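Local coordinates for VC0179-like protein (Escherichia coli, PDB 4XJ6) that probably synthesises cyclic dinucleotides such as cyclic GMP-AMP from nucleoside triphosphates, as a bacterial homologue of cyclic GMP-AMP synthase, at residues K29-V37 and I181-V192. Sequence-based numbering, arbitrary orientation.
Sequences KLKALRQIV and IKIYREKTHIDV. With MG (magnesium ion), chain C; GH3 (3'-deoxy-guanosine-5'-triphosphate), chain E.
Leu33 packs against Ile183, Glu186, Thr188 and Ile190 of the hairpin formed by strands 179-183 and 188-198, and can be followed outward from the helix. Its CB lies beside Ile190 CD1 at 4.4 Å. CG stands beside the backbone N and opposite the carbonyl carbon (chi1 -69°), and there the chain forks. CD1 settles against Glu186 CB at 3.8 Å, with Glu186 CG and Thr188 CB close by, while CD2 meets Ile183 CD1 tip to tip at 4.0 Å.

One turn on, Val37 slides past Ile190 in the opposite direction, its CG2 3.6 Å from Ile190 CD1. That same CD1, carried out by an extended chain (chi2 -179°), also lies under the helix backbone at Arg34 CA. Val37 CG1 faces Val192 CG2, and Leu160 and Leu163 of helix 149-166 pack on Val37 as well.

Toward the hairpin turn, Leu30 CD2 rests 3.4 Å from Thr188 OG1, a hydroxyl already used within the hairpin: it donates to Glu186 O from above the carbonyl plane. A G1 beta bulge, with Lys187 and Thr188 set against Ile183, leads into the strand. Nearer the turn, CD and CE of Lys29 lie against Glu186 OE1, CD at 3.2 Å, but Lys29 NZ stays 4.7 Å from Glu186 OE1, so any attraction between the charges is probably weak.

On the strand's other face, Asp191 OD2 binds magnesium, as do Asp129 and Asp131 of strand 128-138. Mainly aliphatic contacts, without hydrogen bonds or salt bridges, thus join helix 24-57 to this nucleotidyltransferase sheet.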
ATOM      1  N   LYS A  29       2.956  -7.236 -15.921  1.00 32.42           N
ATOM      2  CA  LYS A  29       1.748  -6.493 -16.246  1.00 33.76           C
ATOM      3  C   LYS A  29       1.571  -5.318 -15.292  1.00 32.07           C
ATOM      4  O   LYS A  29       1.242  -4.210 -15.716  1.00 30.27           O
ATOM      5  CB  LYS A  29       0.524  -7.408 -16.201  1.00 38.45           C
ATOM      6  CG  LYS A  29      -0.789  -6.671 -16.390  1.00 42.22           C
ATOM      7  CD  LYS A  29      -1.796  -7.490 -17.186  1.00 49.47           C
ATOM      8  CE  LYS A  29      -2.403  -8.623 -16.364  1.00 52.98           C
ATOM      9  NZ  LYS A  29      -1.595  -9.874 -16.397  1.00 57.20           N
ATOM     10  N   LEU A  30       1.801  -5.563 -14.005  1.00 32.03           N
ATOM     11  CA  LEU A  30       1.695  -4.515 -12.997  1.00 33.37           C
ATOM     12  C   LEU A  30       2.747  -3.436 -13.204  1.00 28.92           C
ATOM     13  O   LEU A  30       2.484  -2.252 -12.994  1.00 30.51           O
ATOM     14  CB  LEU A  30       1.824  -5.099 -11.591  1.00 38.74           C
ATOM     15  CG  LEU A  30       0.700  -6.026 -11.131  1.00 39.66           C
ATOM     16  CD1 LEU A  30       0.745  -6.170  -9.626  1.00 36.79           C
ATOM     17  CD2 LEU A  30      -0.654  -5.508 -11.586  1.00 38.52           C
ATOM     18  N   LYS A  31       3.940  -3.854 -13.611  1.00 26.40           N
ATOM     19  CA  LYS A  31       5.020  -2.920 -13.910  1.00 27.73           C
ATOM     20  C   LYS A  31       4.646  -2.028 -15.087  1.00 30.39           C
ATOM     21  O   LYS A  31       4.898  -0.821 -15.069  1.00 26.64           O
ATOM     22  CB  LYS A  31       6.321  -3.663 -14.217  1.00 28.06           C
ATOM     23  CG  LYS A  31       6.970  -4.325 -13.016  1.00 28.84           C
ATOM     24  CD  LYS A  31       8.372  -4.809 -13.358  1.00 36.91           C
ATOM     25  CE  LYS A  31       9.016  -5.527 -12.182  1.00 39.40           C
ATOM     26  NZ  LYS A  31      10.382  -6.028 -12.509  1.00 44.72           N
ATOM     27  N   ALA A  32       4.046  -2.636 -16.107  1.00 28.97           N
ATOM     28  CA  ALA A  32       3.608  -1.912 -17.293  1.00 32.18           C
ATOM     29  C   ALA A  32       2.518  -0.910 -16.938  1.00 32.13           C
ATOM     30  O   ALA A  32       2.505   0.211 -17.440  1.00 36.83           O
ATOM     31  CB  ALA A  32       3.119  -2.887 -18.359  1.00 29.45           C
ATOM     32  N   LEU A  33       1.610  -1.323 -16.060  1.00 24.01           N
ATOM     33  CA  LEU A  33       0.552  -0.443 -15.576  1.00 28.96           C
ATOM     34  C   LEU A  33       1.141   0.711 -14.767  1.00 33.23           C
ATOM     35  O   LEU A  33       0.711   1.861 -14.900  1.00 30.79           O
ATOM     36  CB  LEU A  33      -0.450  -1.223 -14.725  1.00 24.57           C
ATOM     37  CG  LEU A  33      -1.337  -2.231 -15.457  1.00 28.17           C
ATOM     38  CD1 LEU A  33      -2.252  -2.944 -14.477  1.00 27.20           C
ATOM     39  CD2 LEU A  33      -2.150  -1.536 -16.538  1.00 29.64           C
ATOM     40  N   ARG A  34       2.127   0.396 -13.932  1.00 35.58           N
ATOM     41  CA  ARG A  34       2.812   1.398 -13.123  1.00 31.04           C
ATOM     42  C   ARG A  34       3.546   2.400 -14.004  1.00 30.06           C
ATOM     43  O   ARG A  34       3.567   3.598 -13.717  1.00 32.20           O
ATOM     44  CB  ARG A  34       3.792   0.724 -12.164  1.00 29.97           C
ATOM     45  CG  ARG A  34       4.570   1.687 -11.281  1.00 30.86           C
ATOM     46  CD  ARG A  34       5.599   0.951 -10.434  1.00 29.46           C
ATOM     47  NE  ARG A  34       6.636   0.331 -11.254  1.00 28.42           N
ATOM     48  CZ  ARG A  34       7.594  -0.459 -10.781  1.00 27.91           C
ATOM     49  NH1 ARG A  34       7.652  -0.739  -9.485  1.00 23.18           N
ATOM     50  NH2 ARG A  34       8.495  -0.978 -11.605  1.00 25.90           N
ATOM     51  N   GLN A  35       4.142   1.900 -15.083  1.00 25.68           N
ATOM     52  CA  GLN A  35       4.906   2.739 -15.995  1.00 28.12           C
ATOM     53  C   GLN A  35       4.018   3.767 -16.683  1.00 28.01           C
ATOM     54  O   GLN A  35       4.431   4.905 -16.906  1.00 27.39           O
ATOM     55  CB  GLN A  35       5.619   1.878 -17.037  1.00 31.75           C
ATOM     56  CG  GLN A  35       6.718   2.608 -17.784  1.00 43.68           C
ATOM     57  CD  GLN A  35       7.358   1.747 -18.850  1.00 61.04           C
ATOM     58  OE1 GLN A  35       6.672   1.032 -19.578  1.00 68.98           O
ATOM     59  NE2 GLN A  35       8.683   1.804 -18.942  1.00 66.48           N
ATOM     60  N   ILE A  36       2.800   3.357 -17.023  1.00 27.34           N
ATOM     61  CA  ILE A  36       1.817   4.259 -17.613  1.00 26.91           C
ATOM     62  C   ILE A  36       1.535   5.455 -16.702  1.00 26.98           C
ATOM     63  O   ILE A  36       1.463   6.597 -17.158  1.00 26.50           O
ATOM     64  CB  ILE A  36       0.488   3.525 -17.909  1.00 27.37           C
ATOM     65  CG1 ILE A  36       0.683   2.466 -18.998  1.00 29.30           C
ATOM     66  CG2 ILE A  36      -0.592   4.516 -18.317  1.00 24.16           C
ATOM     67  CD1 ILE A  36      -0.520   1.560 -19.191  1.00 27.79           C
ATOM     68  N   VAL A  37       1.388   5.184 -15.410  1.00 29.00           N
ATOM     69  CA  VAL A  37       1.103   6.226 -14.429  1.00 25.24           C
ATOM     70  C   VAL A  37       2.318   7.119 -14.204  1.00 25.14           C
ATOM     71  O   VAL A  37       2.190   8.336 -14.066  1.00 26.20           O
ATOM     72  CB  VAL A  37       0.653   5.615 -13.091  1.00 23.48           C
ATOM     73  CG1 VAL A  37       0.457   6.695 -12.035  1.00 17.29           C
ATOM     74  CG2 VAL A  37      -0.625   4.823 -13.295  1.00 24.69           C
ATOM     75  N   ILE A 181      -5.728   5.415  -8.565  1.00 19.81           N
ATOM     76  CA  ILE A 181      -6.361   5.127  -9.840  1.00 21.66           C
ATOM     77  C   ILE A 181      -6.721   3.644  -9.889  1.00 25.39           C
ATOM     78  O   ILE A 181      -5.874   2.775  -9.686  1.00 23.21           O
ATOM     79  CB  ILE A 181      -5.458   5.526 -11.042  1.00 25.75           C
ATOM     80  CG1 ILE A 181      -6.185   5.281 -12.367  1.00 29.09           C
ATOM     81  CG2 ILE A 181      -4.099   4.825 -10.997  1.00 26.07           C
ATOM     82  CD1 ILE A 181      -7.328   6.242 -12.612  1.00 22.48           C
ATOM     83  N   LYS A 182      -7.997   3.360 -10.122  1.00 24.89           N
ATOM     84  CA  LYS A 182      -8.476   1.985 -10.150  1.00 21.44           C
ATOM     85  C   LYS A 182      -8.617   1.505 -11.585  1.00 22.27           C
ATOM     86  O   LYS A 182      -9.292   2.139 -12.393  1.00 28.95           O
ATOM     87  CB  LYS A 182      -9.815   1.865  -9.420  1.00 24.65           C
ATOM     88  CG  LYS A 182      -9.767   2.281  -7.959  1.00 26.87           C
ATOM     89  CD  LYS A 182     -11.167   2.397  -7.378  1.00 31.42           C
ATOM     90  CE  LYS A 182     -11.868   1.050  -7.341  1.00 32.91           C
ATOM     91  NZ  LYS A 182     -11.217   0.115  -6.380  1.00 27.43           N
ATOM     92  N   ILE A 183      -7.978   0.384 -11.896  1.00 22.14           N
ATOM     93  CA  ILE A 183      -8.043  -0.180 -13.236  1.00 23.09           C
ATOM     94  C   ILE A 183      -8.852  -1.476 -13.213  1.00 23.58           C
ATOM     95  O   ILE A 183      -8.310  -2.553 -12.967  1.00 26.40           O
ATOM     96  CB  ILE A 183      -6.640  -0.446 -13.798  1.00 22.90           C
ATOM     97  CG1 ILE A 183      -5.733   0.759 -13.538  1.00 22.26           C
ATOM     98  CG2 ILE A 183      -6.711  -0.762 -15.283  1.00 24.14           C
ATOM     99  CD1 ILE A 183      -4.290   0.533 -13.918  1.00 23.52           C
ATOM    100  N   TYR A 184     -10.153  -1.351 -13.472  1.00 24.48           N
ATOM    101  CA  TYR A 184     -11.108  -2.454 -13.331  1.00 30.39           C
ATOM    102  C   TYR A 184     -10.751  -3.690 -14.150  1.00 25.64           C
ATOM    103  O   TYR A 184     -10.775  -4.808 -13.634  1.00 25.42           O
ATOM    104  CB  TYR A 184     -12.517  -1.987 -13.720  1.00 33.24           C
ATOM    105  CG  TYR A 184     -13.111  -0.961 -12.785  1.00 38.26           C
ATOM    106  CD1 TYR A 184     -12.699  -0.880 -11.463  1.00 42.70           C
ATOM    107  CD2 TYR A 184     -14.085  -0.076 -13.224  1.00 47.12           C
ATOM    108  CE1 TYR A 184     -13.239   0.057 -10.603  1.00 46.91           C
ATOM    109  CE2 TYR A 184     -14.632   0.866 -12.371  1.00 50.79           C
ATOM    110  CZ  TYR A 184     -14.204   0.927 -11.062  1.00 49.94           C
ATOM    111  OH  TYR A 184     -14.745   1.861 -10.210  1.00 53.89           O
ATOM    112  N   ARG A 185     -10.434  -3.486 -15.425  1.00 26.51           N
ATOM    113  CA  ARG A 185     -10.149  -4.592 -16.332  1.00 33.80           C
ATOM    114  C   ARG A 185      -8.945  -5.418 -15.880  1.00 32.66           C
ATOM    115  O   ARG A 185      -8.820  -6.589 -16.234  1.00 32.30           O
ATOM    116  CB  ARG A 185      -9.919  -4.064 -17.752  1.00 35.35           C
ATOM    117  CG  ARG A 185     -11.138  -3.382 -18.362  1.00 41.41           C
ATOM    118  CD  ARG A 185     -10.800  -2.646 -19.652  1.00 49.40           C
ATOM    119  NE  ARG A 185     -11.920  -1.828 -20.113  1.00 56.53           N
ATOM    120  CZ  ARG A 185     -12.417  -1.863 -21.345  1.00 63.71           C
ATOM    121  NH1 ARG A 185     -11.889  -2.672 -22.253  1.00 64.12           N
ATOM    122  NH2 ARG A 185     -13.440  -1.086 -21.672  1.00 70.63           N
ATOM    123  N   GLU A 186      -8.069  -4.811 -15.087  1.00 25.27           N
ATOM    124  CA  GLU A 186      -6.863  -5.494 -14.639  1.00 24.56           C
ATOM    125  C   GLU A 186      -6.925  -5.868 -13.158  1.00 23.43           C
ATOM    126  O   GLU A 186      -5.956  -6.398 -12.605  1.00 22.82           O
ATOM    127  CB  GLU A 186      -5.635  -4.620 -14.912  1.00 26.19           C
ATOM    128  CG  GLU A 186      -5.497  -4.166 -16.367  1.00 28.50           C
ATOM    129  CD  GLU A 186      -5.120  -5.295 -17.312  1.00 32.76           C
ATOM    130  OE1 GLU A 186      -4.780  -6.395 -16.828  1.00 36.49           O
ATOM    131  OE2 GLU A 186      -5.162  -5.080 -18.541  1.00 43.17           O
ATOM    132  N   LYS A 187      -8.072  -5.607 -12.532  1.00 23.34           N
ATOM    133  CA  LYS A 187      -8.260  -5.841 -11.100  1.00 22.44           C
ATOM    134  C   LYS A 187      -7.089  -5.282 -10.300  1.00 23.93           C
ATOM    135  O   LYS A 187      -6.562  -5.935  -9.403  1.00 26.42           O
ATOM    136  CB  LYS A 187      -8.441  -7.333 -10.817  1.00 25.05           C
ATOM    137  CG  LYS A 187      -9.773  -7.887 -11.288  1.00 26.56           C
ATOM    138  CD  LYS A 187      -9.879  -9.373 -11.005  1.00 30.32           C
ATOM    139  CE  LYS A 187     -11.137  -9.957 -11.620  1.00 35.37           C
ATOM    140  NZ  LYS A 187     -11.165 -11.444 -11.555  1.00 38.70           N
ATOM    141  N   THR A 188      -6.690  -4.066 -10.652  1.00 25.73           N
ATOM    142  CA  THR A 188      -5.534  -3.419 -10.054  1.00 24.41           C
ATOM    143  C   THR A 188      -5.850  -1.963  -9.759  1.00 24.64           C
ATOM    144  O   THR A 188      -6.527  -1.301 -10.543  1.00 28.36           O
ATOM    145  CB  THR A 188      -4.299  -3.498 -10.989  1.00 25.94           C
ATOM    146  OG1 THR A 188      -3.939  -4.869 -11.194  1.00 25.06           O
ATOM    147  CG2 THR A 188      -3.111  -2.746 -10.403  1.00 26.74           C
ATOM    148  N   HIS A 189      -5.383  -1.470  -8.618  1.00 22.51           N
ATOM    149  CA  HIS A 189      -5.375  -0.034  -8.389  1.00 22.29           C
ATOM    150  C   HIS A 189      -3.981   0.403  -7.957  1.00 23.66           C
ATOM    151  O   HIS A 189      -3.231  -0.372  -7.357  1.00 18.32           O
ATOM    152  CB  HIS A 189      -6.431   0.379  -7.357  1.00 19.27           C
ATOM    153  CG  HIS A 189      -6.204  -0.182  -5.987  1.00 24.21           C
ATOM    154  ND1 HIS A 189      -7.061  -1.092  -5.407  1.00 24.17           N
ATOM    155  CD2 HIS A 189      -5.230   0.052  -5.078  1.00 22.96           C
ATOM    156  CE1 HIS A 189      -6.620  -1.400  -4.200  1.00 20.71           C
ATOM    157  NE2 HIS A 189      -5.510  -0.720  -3.976  1.00 21.01           N
ATOM    158  N   ILE A 190      -3.630   1.639  -8.289  1.00 24.97           N
ATOM    159  CA  ILE A 190      -2.310   2.158  -7.981  1.00 20.89           C
ATOM    160  C   ILE A 190      -2.417   3.347  -7.038  1.00 22.87           C
ATOM    161  O   ILE A 190      -3.017   4.368  -7.374  1.00 21.78           O
ATOM    162  CB  ILE A 190      -1.559   2.584  -9.253  1.00 20.01           C
ATOM    163  CG1 ILE A 190      -1.444   1.405 -10.220  1.00 21.03           C
ATOM    164  CG2 ILE A 190      -0.188   3.140  -8.902  1.00 19.39           C
ATOM    165  CD1 ILE A 190      -0.699   1.725 -11.496  1.00 25.10           C
ATOM    166  N   ASP A 191      -1.842   3.205  -5.849  1.00 22.51           N
ATOM    167  CA  ASP A 191      -1.802   4.299  -4.889  1.00 19.52           C
ATOM    168  C   ASP A 191      -0.590   5.191  -5.137  1.00 17.65           C
ATOM    169  O   ASP A 191       0.535   4.710  -5.282  1.00 19.78           O
ATOM    170  CB  ASP A 191      -1.785   3.761  -3.459  1.00 20.81           C
ATOM    171  CG  ASP A 191      -3.141   3.239  -3.022  1.00 25.15           C
ATOM    172  OD1 ASP A 191      -4.152   3.622  -3.648  1.00 25.84           O
ATOM    173  OD2 ASP A 191      -3.202   2.454  -2.051  1.00 25.17           O
ATOM    174  N   VAL A 192      -0.826   6.498  -5.182  1.00 21.09           N
ATOM    175  CA  VAL A 192       0.241   7.457  -5.442  1.00 17.97           C
ATOM    176  C   VAL A 192       0.392   8.447  -4.290  1.00 21.21           C
ATOM    177  O   VAL A 192      -0.139   9.559  -4.339  1.00 21.78           O
ATOM    178  CB  VAL A 192      -0.006   8.241  -6.745  1.00 18.33           C
ATOM    179  CG1 VAL A 192       1.233   9.046  -7.123  1.00 18.45           C
ATOM    180  CG2 VAL A 192      -0.402   7.290  -7.870  1.00 18.46           C
TER
HETATM  181 MG    MG C 502      -2.165   0.752  -1.066  1.00 32.71          MG
HETATM  182  O3A GH3 E 504      -6.024   3.336   2.472  1.00 51.52           O
HETATM  183  PA  GH3 E 504      -5.132   4.429   3.247  1.00 70.09           P
HETATM  184  O1A GH3 E 504      -4.721   3.861   4.583  1.00 73.91           O
HETATM  185  O2A GH3 E 504      -5.855   5.747   3.406  1.00 65.84           O
HETATM  186  O5' GH3 E 504      -3.825   4.585   2.321  1.00 39.60           O
HETATM  187  C5' GH3 E 504      -3.473   3.572   1.405  1.00 37.03           C
HETATM  188  C4' GH3 E 504      -2.096   3.873   0.836  1.00 32.36           C
HETATM  189  O4' GH3 E 504      -1.586   5.045   1.434  1.00 37.56           O
HETATM  190  C3' GH3 E 504      -1.066   2.787   1.101  1.00 26.57           C
HETATM  191  C2' GH3 E 504       0.236   3.561   1.245  1.00 27.19           C
HETATM  192  O2' GH3 E 504       0.931   3.577   0.020  1.00 25.68           O
HETATM  193  C1' GH3 E 504      -0.180   4.978   1.600  1.00 32.32           C
HETATM  194  N9  GH3 E 504       0.074   5.207   3.029  1.00 24.39           N
HETATM  195  C8  GH3 E 504      -0.865   5.012   4.010  1.00 18.49           C
HETATM  196  N7  GH3 E 504      -0.310   5.324   5.198  1.00 24.16           N
HETATM  197  C5  GH3 E 504       0.963   5.726   4.986  1.00 23.93           C
HETATM  198  C6  GH3 E 504       1.949   6.151   5.864  1.00 24.93           C
HETATM  199  O6  GH3 E 504       1.713   6.203   7.070  1.00 23.11           O
HETATM  200  N1  GH3 E 504       3.187   6.510   5.379  1.00 25.00           N
HETATM  201  C2  GH3 E 504       3.435   6.443   4.024  1.00 22.22           C
HETATM  202  N2  GH3 E 504       4.636   6.794   3.566  1.00 20.21           N
HETATM  203  N3  GH3 E 504       2.445   6.018   3.154  1.00 24.16           N
HETATM  204  C4  GH3 E 504       1.225   5.663   3.625  1.00 20.95           C
HETATM  205  O   HOH W   1      -3.404   0.397   0.569  1.00 31.56           O